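Local atomic coordinates of choline kinase (Streptococcus pneumoniae, PDB entry 4R78), a protein that probably phosphorylates choline at the expense of ATP, as a choline/ethanolamine kinase with a protein kinase-like fold, captured here with AMP bound. Residues L90-K95 against I213-S218; A148-I153 against A175-E180; A184-D189 against H257-I262. All blocks are in the same frame, centred on the assembly; numbering follows the deposited sequence.

Interaction 1: residues L90-K95 against I213-S218. With AMP (adenosine monophosphate), chain C.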
loop_
_atom_site.group_PDB
_atom_site.type_symbol
_atom_site.label_atom_id
_atom_site.label_comp_id
_atom_site.label_asym_id
_atom_site.label_seq_id
_atom_site.Cartn_x
_atom_site.Cartn_y
_atom_site.Cartn_z
ATOM N N LEU A 90 3.662 17.383 -3.652
ATOM C CA LEU A 90 2.209 17.215 -3.534
ATOM C C LEU A 90 1.729 17.486 -2.109
ATOM O O LEU A 90 0.555 17.783 -1.889
ATOM C CB LEU A 90 1.771 15.811 -3.963
ATOM C CG LEU A 90 1.938 15.373 -5.419
ATOM C CD1 LEU A 90 1.278 14.017 -5.627
ATOM C CD2 LEU A 90 1.368 16.397 -6.396
ATOM N N GLY A 91 2.639 17.368 -1.149
ATOM C CA GLY A 91 2.329 17.613 0.258
ATOM C C GLY A 91 1.425 16.571 0.898
ATOM O O GLY A 91 0.791 16.838 1.918
ATOM N N LEU A 92 1.376 15.380 0.308
ATOM C CA LEU A 92 0.496 14.323 0.797
ATOM C C LEU A 92 1.148 13.454 1.866
ATOM O O LEU A 92 0.536 13.140 2.878
ATOM C CB LEU A 92 -0.004 13.457 -0.363
ATOM C CG LEU A 92 -0.899 14.135 -1.405
ATOM C CD1 LEU A 92 -1.233 13.170 -2.531
ATOM C CD2 LEU A 92 -2.173 14.688 -0.767
ATOM N N ASP A 93 2.397 13.072 1.629
ATOM C CA ASP A 93 3.133 12.206 2.543
ATOM C C ASP A 93 3.756 13.034 3.664
ATOM O O ASP A 93 3.926 14.253 3.534
ATOM C CB ASP A 93 4.219 11.459 1.758
ATOM C CG ASP A 93 4.703 10.178 2.444
ATOM O OD1 ASP A 93 4.295 9.855 3.584
ATOM O OD2 ASP A 93 5.531 9.484 1.819
ATOM N N VAL A 94 4.081 12.364 4.765
ATOM C CA VAL A 94 4.850 12.968 5.846
ATOM C C VAL A 94 6.318 13.138 5.437
ATOM O O VAL A 94 6.756 12.634 4.396
ATOM C CB VAL A 94 4.743 12.150 7.161
ATOM C CG1 VAL A 94 3.291 12.052 7.619
ATOM C CG2 VAL A 94 5.342 10.755 6.988
ATOM N N LYS A 95 7.077 13.843 6.268
ATOM C CA LYS A 95 8.480 14.131 5.987
ATOM C C LYS A 95 9.378 12.899 6.100
ATOM O O LYS A 95 9.311 12.154 7.082
ATOM C CB LYS A 95 8.990 15.228 6.921
ATOM C CG LYS A 95 10.389 15.709 6.596
ATOM C CD LYS A 95 10.913 16.613 7.690
ATOM C CE LYS A 95 12.209 17.286 7.286
ATOM N NZ LYS A 95 12.013 18.272 6.184
ATOM N N ILE A 213 0.159 8.187 3.560
ATOM C CA ILE A 213 1.513 7.692 3.818
ATOM C C ILE A 213 1.766 6.330 3.180
ATOM O O ILE A 213 0.874 5.749 2.559
ATOM C CB ILE A 213 1.807 7.620 5.345
ATOM C CG1 ILE A 213 0.926 6.556 6.012
ATOM C CG2 ILE A 213 1.641 9.002 5.979
ATOM C CD1 ILE A 213 1.375 6.158 7.399
ATOM N N ASP A 214 2.999 5.845 3.332
ATOM C CA ASP A 214 3.402 4.491 2.945
ATOM C C ASP A 214 3.227 4.218 1.453
ATOM O O ASP A 214 2.410 3.396 1.029
ATOM C CB ASP A 214 2.729 3.436 3.837
ATOM C CG ASP A 214 3.314 3.396 5.244
ATOM O OD1 ASP A 214 4.267 4.151 5.544
ATOM O OD2 ASP A 214 2.824 2.587 6.055
ATOM N N TRP A 215 4.039 4.922 0.674
ATOM C CA TRP A 215 4.007 4.862 -0.778
ATOM C C TRP A 215 4.929 3.782 -1.356
ATOM O O TRP A 215 5.307 3.856 -2.524
ATOM C CB TRP A 215 4.374 6.241 -1.342
ATOM C CG TRP A 215 3.353 7.297 -1.022
ATOM C CD1 TRP A 215 3.132 7.892 0.187
ATOM C CD2 TRP A 215 2.410 7.870 -1.929
ATOM N NE1 TRP A 215 2.108 8.806 0.090
ATOM C CE2 TRP A 215 1.646 8.810 -1.201
ATOM C CE3 TRP A 215 2.132 7.676 -3.288
ATOM C CZ2 TRP A 215 0.621 9.560 -1.790
ATOM C CZ3 TRP A 215 1.115 8.419 -3.874
ATOM C CH2 TRP A 215 0.377 9.355 -3.124
ATOM N N GLU A 216 5.259 2.766 -0.558
ATOM C CA GLU A 216 6.205 1.719 -0.984
ATOM C C GLU A 216 5.806 0.970 -2.252
ATOM O O GLU A 216 6.664 0.424 -2.941
ATOM C CB GLU A 216 6.457 0.702 0.137
ATOM C CG GLU A 216 7.394 1.195 1.237
ATOM C CD GLU A 216 6.838 2.388 2.002
ATOM O OE1 GLU A 216 5.647 2.348 2.378
ATOM O OE2 GLU A 216 7.596 3.360 2.211
ATOM N N TYR A 217 4.508 0.932 -2.545
ATOM C CA TYR A 217 4.018 0.227 -3.726
ATOM C C TYR A 217 3.719 1.150 -4.896
ATOM O O TYR A 217 3.325 0.678 -5.971
ATOM C CB TYR A 217 2.785 -0.607 -3.370
ATOM C CG TYR A 217 3.078 -1.680 -2.347
ATOM C CD1 TYR A 217 3.605 -2.912 -2.733
ATOM C CD2 TYR A 217 2.849 -1.451 -0.992
ATOM C CE1 TYR A 217 3.886 -3.897 -1.791
ATOM C CE2 TYR A 217 3.124 -2.429 -0.042
ATOM C CZ TYR A 217 3.643 -3.647 -0.451
ATOM O OH TYR A 217 3.913 -4.617 0.489
ATOM N N SER A 218 3.932 2.452 -4.700
ATOM C CA SER A 218 3.532 3.446 -5.705
ATOM C C SER A 218 4.142 3.161 -7.078
ATOM O O SER A 218 5.306 2.755 -7.199
ATOM C CB SER A 218 3.826 4.883 -5.246
ATOM O OG SER A 218 5.216 5.185 -5.271
HETATM P P AMP C . 0.567 1.175 8.367
HETATM O O1P AMP C . 0.795 0.203 7.235
HETATM O O2P AMP C . -0.004 0.553 9.618
HETATM O O3P AMP C . -0.098 2.464 7.951
HETATM O "O5'" AMP C . 2.045 1.640 8.808
HETATM C "C5'" AMP C . 2.269 2.962 9.296
HETATM C "C4'" AMP C . 1.503 3.171 10.595
HETATM O "O4'" AMP C . 2.335 3.846 11.546
HETATM C "C3'" AMP C . 0.274 4.041 10.384
HETATM O "O3'" AMP C . -0.920 3.252 10.379
HETATM C "C2'" AMP C . 0.282 5.029 11.534
HETATM O "O2'" AMP C . -0.562 4.573 12.591
HETATM C "C1'" AMP C . 1.711 5.036 12.046
HETATM N N9 AMP C . 2.429 6.246 11.561
HETATM C C8 AMP C . 2.996 6.391 10.347
HETATM N N7 AMP C . 3.580 7.606 10.204
HETATM C C5 AMP C . 3.396 8.267 11.357
HETATM C C6 AMP C . 3.763 9.601 11.882
HETATM N N6 AMP C . 4.459 10.471 11.112
HETATM N N1 AMP C . 3.384 9.913 13.144
HETATM C C2 AMP C . 2.690 9.049 13.912
HETATM N N3 AMP C . 2.323 7.819 13.498
HETATM C C4 AMP C . 2.638 7.373 12.253
HETATM O O HOH W 1 5.151 7.468 4.758
HETATM O O HOH W 2 5.959 6.732 1.842
#
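Two side chains of residues 90-95 approach the W215 indole obliquely. L92 CD1 lies 4.1 Å from W215 CZ2 on the six-membered ring, and D93 OD2 lies 3.3 Å from W215 CD1 on the five-membered ring. In the plane of the indole, at its edge, sit S218 CB and water 2, while H194 pairs edge-to-face with the ring. The I213-D214-W215-E216 sequence follows strand 210-212 and is consistent with the choline kinase counterpart of the DFG motif in protein kinases; its partner is the linker from helix 77-87 to strand 96-100.

The D93 carboxylate is tilted 40° from the indole plane, and the two side chains run past each other in opposite directions. With CG anti to the backbone N (chi1 -159°), both carboxylate oxygens face the backbone of the other loop, yet they bind it through water rather than directly. Water 1 donates to D93 OD1 at 2.8 Å and accepts from D214 N at 3.0 Å. Water 2 likewise donates to D93 OD2, and it accepts from W215 N at 2.9 Å. One carboxylate thereby serves two consecutive amides. The indole NE1 donates instead to L212 O, which restrains the rotation of the ring.

Apolar packing continues toward the nucleotide. V94 CG1 touches I213 CG2 at 3.8 Å, the two side chains crossing obliquely, and V94 CG1 also comes near the adenine N6.

D214 OD1 forms a salt bridge with K106, and D214 OD2 approaches AMP O5' to 3.0 Å. I213 holds CG1 between its backbone N and carbonyl carbon (chi1 67°), which sends that branch away from the linker; its terminal CD1 ends 3.4 Å from AMP C8.

Interaction 2: residues A148-I153 against A175-E180; sequences APFEEI and AVFSLE
Aromatic contacts centre on F150, whose ring is inserted against residues 175-180. E180 CB makes a CH-pi contact over one face, 3.7 Å from the F150 ring centroid and 17° off the ring normal. The E180 carboxylate is stacked nearly parallel to the F150 ring, the planes only 11° apart, but displaced toward its CG and CD2 rim. This overlap follows from E180's torsions: CG is anti to the backbone N and the chain beyond it is extended, laying the glutamate along the ring. F150 and F177 meet differently. Their centroids are 5.7 Å apart and their planes inclined by 48°, an oblique aromatic pair.

Two polar backbone atoms approach the same ring. V176 O lies near the F150 plane, 3.3 Å from F150 CE1 at the edge, although that oxygen already accepts the amide of L179. E180 N comes within 3.4 Å of F150 CZ from above the plane, on the side of E180 CB.

F150 is a knob in a hole formed by V176, F177, L179 and E180. This joins the start of helix 149-159, with A148 at its N-cap, to the break between helices 169-177 and 179-186, all within the helical part of the kinase-like fold. At the break, S178 OG donates to A175 O at 2.7 Å, tying the serine side chain back to the preceding turn.

Aliphatic packing accompanies the knob one turn later along helix 149-159. I153 divides its branches between two partners: CD1 touches V176 CG1 at 3.9 Å, whereas CG2 meets F177 CE2, also at 3.9 Å. Helix 257-280 contributes L266, packed against F150 and V176, and I270, packed against I153; L300 of helix 288-303 also touches V176.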
loop_
_atom_site.group_PDB
_atom_site.type_symbol
_atom_site.label_atom_id
_atom_site.label_comp_id
_atom_site.label_asym_id
_atom_site.label_seq_id
_atom_site.Cartn_x
_atom_site.Cartn_y
_atom_site.Cartn_z
ATOM N N ALA A 148 2.068 -4.059 -13.115
ATOM C CA ALA A 148 1.585 -5.108 -13.990
ATOM C C ALA A 148 1.004 -6.195 -13.088
ATOM O O ALA A 148 1.738 -7.059 -12.602
ATOM C CB ALA A 148 2.729 -5.645 -14.840
ATOM N N PRO A 149 -0.321 -6.138 -12.835
ATOM C CA PRO A 149 -0.965 -7.002 -11.837
ATOM C C PRO A 149 -0.767 -8.499 -12.085
ATOM O O PRO A 149 -0.624 -9.269 -11.139
ATOM C CB PRO A 149 -2.451 -6.641 -11.968
ATOM C CG PRO A 149 -2.461 -5.271 -12.555
ATOM C CD PRO A 149 -1.295 -5.241 -13.489
ATOM N N PHE A 150 -0.749 -8.903 -13.350
ATOM C CA PHE A 150 -0.620 -10.315 -13.700
ATOM C C PHE A 150 0.819 -10.794 -13.563
ATOM O O PHE A 150 1.065 -11.923 -13.128
ATOM C CB PHE A 150 -1.229 -10.567 -15.085
ATOM C CG PHE A 150 -2.667 -10.126 -15.177
ATOM C CD1 PHE A 150 -3.687 -10.955 -14.719
ATOM C CD2 PHE A 150 -2.997 -8.858 -15.660
ATOM C CE1 PHE A 150 -5.016 -10.548 -14.767
ATOM C CE2 PHE A 150 -4.330 -8.437 -15.709
ATOM C CZ PHE A 150 -5.342 -9.288 -15.258
ATOM N N GLU A 151 1.767 -9.913 -13.873
ATOM C CA GLU A 151 3.173 -10.159 -13.564
ATOM C C GLU A 151 3.397 -10.217 -12.048
ATOM O O GLU A 151 4.223 -10.993 -11.564
ATOM C CB GLU A 151 4.063 -9.070 -14.164
ATOM C CG GLU A 151 4.260 -9.145 -15.674
ATOM C CD GLU A 151 5.157 -8.030 -16.200
ATOM O OE1 GLU A 151 4.983 -7.621 -17.369
ATOM O OE2 GLU A 151 6.034 -7.556 -15.443
ATOM N N GLU A 152 2.654 -9.396 -11.304
ATOM C CA GLU A 152 2.766 -9.368 -9.847
ATOM C C GLU A 152 2.376 -10.710 -9.231
ATOM O O GLU A 152 3.060 -11.210 -8.337
ATOM C CB GLU A 152 1.924 -8.235 -9.252
ATOM C CG GLU A 152 2.250 -7.911 -7.794
ATOM C CD GLU A 152 3.386 -6.909 -7.631
ATOM O OE1 GLU A 152 3.536 -6.375 -6.512
ATOM O OE2 GLU A 152 4.117 -6.639 -8.607
ATOM N N ILE A 153 1.281 -11.292 -9.717
ATOM C CA ILE A 153 0.889 -12.641 -9.311
ATOM C C ILE A 153 2.048 -13.626 -9.499
ATOM O O ILE A 153 2.377 -14.385 -8.588
ATOM C CB ILE A 153 -0.375 -13.119 -10.076
ATOM C CG1 ILE A 153 -1.598 -12.314 -9.624
ATOM C CG2 ILE A 153 -0.612 -14.622 -9.871
ATOM C CD1 ILE A 153 -2.759 -12.328 -10.609
ATOM N N ALA A 175 -9.201 -18.142 -14.194
ATOM C CA ALA A 175 -10.285 -17.161 -14.242
ATOM C C ALA A 175 -9.761 -15.744 -14.001
ATOM O O ALA A 175 -10.178 -14.802 -14.670
ATOM C CB ALA A 175 -11.383 -17.514 -13.244
ATOM N N VAL A 176 -8.838 -15.602 -13.051
ATOM C CA VAL A 176 -8.208 -14.308 -12.780
ATOM C C VAL A 176 -7.410 -13.821 -13.997
ATOM O O VAL A 176 -7.565 -12.673 -14.425
ATOM C CB VAL A 176 -7.331 -14.354 -11.506
ATOM C CG1 VAL A 176 -6.510 -13.069 -11.360
ATOM C CG2 VAL A 176 -8.202 -14.559 -10.278
ATOM N N PHE A 177 -6.586 -14.700 -14.568
ATOM C CA PHE A 177 -5.777 -14.337 -15.737
ATOM C C PHE A 177 -6.607 -14.027 -16.987
ATOM O O PHE A 177 -6.127 -13.341 -17.893
ATOM C CB PHE A 177 -4.718 -15.410 -16.037
ATOM C CG PHE A 177 -3.433 -15.235 -15.264
ATOM C CD1 PHE A 177 -2.377 -14.500 -15.796
ATOM C CD2 PHE A 177 -3.277 -15.811 -14.007
ATOM C CE1 PHE A 177 -1.184 -14.340 -15.085
ATOM C CE2 PHE A 177 -2.087 -15.654 -13.287
ATOM C CZ PHE A 177 -1.043 -14.918 -13.829
ATOM N N SER A 178 -7.843 -14.531 -17.033
ATOM C CA SER A 178 -8.745 -14.235 -18.148
ATOM C C SER A 178 -9.174 -12.768 -18.149
ATOM O O SER A 178 -9.621 -12.245 -19.172
ATOM C CB SER A 178 -9.974 -15.154 -18.133
ATOM O OG SER A 178 -10.949 -14.712 -17.204
ATOM N N LEU A 179 -9.030 -12.104 -17.003
ATOM C CA LEU A 179 -9.393 -10.694 -16.877
ATOM C C LEU A 179 -8.439 -9.752 -17.610
ATOM O O LEU A 179 -8.801 -8.608 -17.898
ATOM C CB LEU A 179 -9.517 -10.301 -15.400
ATOM C CG LEU A 179 -10.573 -11.069 -14.592
ATOM C CD1 LEU A 179 -10.463 -10.748 -13.106
ATOM C CD2 LEU A 179 -11.988 -10.807 -15.102
ATOM N N GLU A 180 -7.233 -10.233 -17.914
ATOM C CA GLU A 180 -6.240 -9.432 -18.637
ATOM C C GLU A 180 -6.762 -8.981 -20.004
ATOM O O GLU A 180 -6.597 -7.818 -20.380
ATOM C CB GLU A 180 -4.912 -10.191 -18.782
ATOM C CG GLU A 180 -3.770 -9.341 -19.343
ATOM C CD GLU A 180 -2.397 -9.987 -19.214
ATOM O OE1 GLU A 180 -2.300 -11.206 -18.957
ATOM O OE2 GLU A 180 -1.396 -9.260 -19.380
#

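Interaction 3: residues A184-D189 against H257-I262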
loop_
_atom_site.group_PDB
_atom_site.type_symbol
_atom_site.label_atom_id
_atom_site.label_comp_id
_atom_site.label_asym_id
_atom_site.label_seq_id
_atom_site.Cartn_x
_atom_site.Cartn_y
_atom_site.Cartn_z
ATOM N N ALA A 184 -7.537 -5.162 -21.409
ATOM C CA ALA A 184 -6.962 -4.691 -22.674
ATOM C C ALA A 184 -8.028 -4.129 -23.618
ATOM O O ALA A 184 -7.807 -3.111 -24.280
ATOM C CB ALA A 184 -6.170 -5.801 -23.351
ATOM N N ASP A 185 -9.187 -4.785 -23.663
ATOM C CA ASP A 185 -10.307 -4.324 -24.487
ATOM C C ASP A 185 -10.857 -2.983 -23.998
ATOM O O ASP A 185 -11.092 -2.077 -24.800
ATOM C CB ASP A 185 -11.419 -5.381 -24.523
ATOM C CG ASP A 185 -12.509 -5.072 -25.552
ATOM O OD1 ASP A 185 -12.280 -4.249 -26.465
ATOM O OD2 ASP A 185 -13.602 -5.670 -25.457
ATOM N N LEU A 186 -11.047 -2.854 -22.685
ATOM C CA LEU A 186 -11.533 -1.609 -22.089
ATOM C C LEU A 186 -10.529 -0.478 -22.289
ATOM O O LEU A 186 -10.914 0.682 -22.466
ATOM C CB LEU A 186 -11.828 -1.801 -20.597
ATOM C CG LEU A 186 -12.943 -2.782 -20.211
ATOM C CD1 LEU A 186 -12.946 -3.027 -18.710
ATOM C CD2 LEU A 186 -14.310 -2.298 -20.681
ATOM N N GLY A 187 -9.246 -0.833 -22.276
ATOM C CA GLY A 187 -8.153 0.123 -22.415
ATOM C C GLY A 187 -7.670 0.547 -21.045
ATOM O O GLY A 187 -8.404 1.192 -20.305
ATOM N N VAL A 188 -6.435 0.178 -20.712
ATOM C CA VAL A 188 -5.854 0.480 -19.400
ATOM C C VAL A 188 -5.150 1.834 -19.428
ATOM O O VAL A 188 -4.355 2.117 -20.327
ATOM C CB VAL A 188 -4.880 -0.643 -18.935
ATOM C CG1 VAL A 188 -4.238 -0.307 -17.592
ATOM C CG2 VAL A 188 -5.614 -1.981 -18.845
ATOM N N ASP A 189 -5.462 2.665 -18.440
ATOM C CA ASP A 189 -4.864 3.987 -18.324
ATOM C C ASP A 189 -3.588 3.924 -17.490
ATOM O O ASP A 189 -3.340 2.937 -16.793
ATOM C CB ASP A 189 -5.879 4.980 -17.748
ATOM C CG ASP A 189 -7.113 5.125 -18.629
ATOM O OD1 ASP A 189 -6.961 5.436 -19.832
ATOM O OD2 ASP A 189 -8.236 4.917 -18.129
ATOM N N HIS A 257 -16.796 1.698 -13.485
ATOM C CA HIS A 257 -17.275 0.741 -12.489
ATOM C C HIS A 257 -16.756 -0.669 -12.756
ATOM O O HIS A 257 -16.423 -1.387 -11.817
ATOM C CB HIS A 257 -18.806 0.736 -12.420
ATOM C CG HIS A 257 -19.384 1.948 -11.757
ATOM N ND1 HIS A 257 -19.515 3.159 -12.402
ATOM C CD2 HIS A 257 -19.872 2.131 -10.508
ATOM C CE1 HIS A 257 -20.060 4.036 -11.579
ATOM N NE2 HIS A 257 -20.284 3.440 -10.423
ATOM N N GLU A 258 -16.680 -1.059 -14.029
ATOM C CA GLU A 258 -16.201 -2.396 -14.373
ATOM C C GLU A 258 -14.733 -2.594 -14.007
ATOM O O GLU A 258 -14.365 -3.645 -13.479
ATOM C CB GLU A 258 -16.440 -2.737 -15.849
ATOM C CG GLU A 258 -16.167 -4.210 -16.150
ATOM C CD GLU A 258 -16.425 -4.618 -17.589
ATOM O OE1 GLU A 258 -16.883 -3.782 -18.395
ATOM O OE2 GLU A 258 -16.169 -5.799 -17.906
ATOM N N LYS A 259 -13.904 -1.585 -14.268
ATOM C CA LYS A 259 -12.488 -1.658 -13.901
ATOM C C LYS A 259 -12.331 -1.798 -12.388
ATOM O O LYS A 259 -11.515 -2.584 -11.924
ATOM C CB LYS A 259 -11.711 -0.441 -14.405
ATOM C CG LYS A 259 -11.332 -0.486 -15.873
ATOM C CD LYS A 259 -10.575 0.778 -16.233
ATOM C CE LYS A 259 -10.034 0.730 -17.639
ATOM N NZ LYS A 259 -9.418 2.046 -17.989
ATOM N N ILE A 260 -13.118 -1.038 -11.629
ATOM C CA ILE A 260 -13.101 -1.154 -10.175
ATOM C C ILE A 260 -13.393 -2.596 -9.747
ATOM O O ILE A 260 -12.674 -3.158 -8.921
ATOM C CB ILE A 260 -14.073 -0.148 -9.510
ATOM C CG1 ILE A 260 -13.563 1.282 -9.717
ATOM C CG2 ILE A 260 -14.231 -0.437 -8.009
ATOM C CD1 ILE A 260 -14.578 2.359 -9.373
ATOM N N ALA A 261 -14.434 -3.192 -10.325
ATOM C CA ALA A 261 -14.815 -4.562 -9.987
ATOM C C ALA A 261 -13.685 -5.550 -10.295
ATOM O O ALA A 261 -13.391 -6.441 -9.493
ATOM C CB ALA A 261 -16.095 -4.954 -10.723
ATOM N N ILE A 262 -13.049 -5.375 -11.451
ATOM C CA ILE A 262 -11.939 -6.231 -11.868
ATOM C C ILE A 262 -10.728 -6.084 -10.943
ATOM O O ILE A 262 -10.139 -7.083 -10.522
ATOM C CB ILE A 262 -11.555 -5.984 -13.351
ATOM C CG1 ILE A 262 -12.685 -6.479 -14.264
ATOM C CG2 ILE A 262 -10.235 -6.673 -13.694
ATOM C CD1 ILE A 262 -12.597 -6.023 -15.716
#
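K259 NZ is held by three oxygens: G187 O, D189 OD2 and D222 OD2. It donates to G187 O at 2.7 Å, lying in the carbonyl plane with a C=O...N angle of 157°. It also forms a salt bridge with D189 OD2 at 3.1 Å, the aspartate crossing the lysine at about a right angle. A second salt bridge runs to D222 OD2, which also accepts the backbone N of D189, so two carboxylates can balance one ammonium group. The fully extended lysine chain beyond CG carries NZ from helix 257-280 across to this loop.

G187 ends helix 179-186: it is the first residue beyond it to leave helical backbone angles, with phi 94°, and its carbonyl is the one K259 takes. The contact thus joins the C-terminal end of one helix of the kinase-like fold to the first turns of another.

E258 OE2 is hydrogen-bonded to Y303 OH and salt-bridged to R182 NE. L186 packs against the other oxygen, with CD2 3.7 Å from E258 OE1. The L186 CD1 methyl reaches K259 CG and, at 4.2 Å, I262 CD1.

In the fold
Interactions 2 and 3 are neighbours, their centres 12 Å apart. Both draw on helix 179-186, and they meet directly where L179 CB packs 4.1 Å from I262 CG2; helix 257-280, which supplies residues 257-262, continues to L266 and I270, which pack on F150, V176 and I153 of interaction 2. Interaction 1 stands apart at the AMP pocket, with its centre 26 Å from that of interaction 2 and 25 Å from that of interaction 3. Interactions 1 and 2 lie on opposite sides of the chain's centre, although their nearest atoms are about 5 Å apart. Along the sequence, interaction 2 is nested within the loop closed by interaction 1, whereas interactions 1 and 3 interleave.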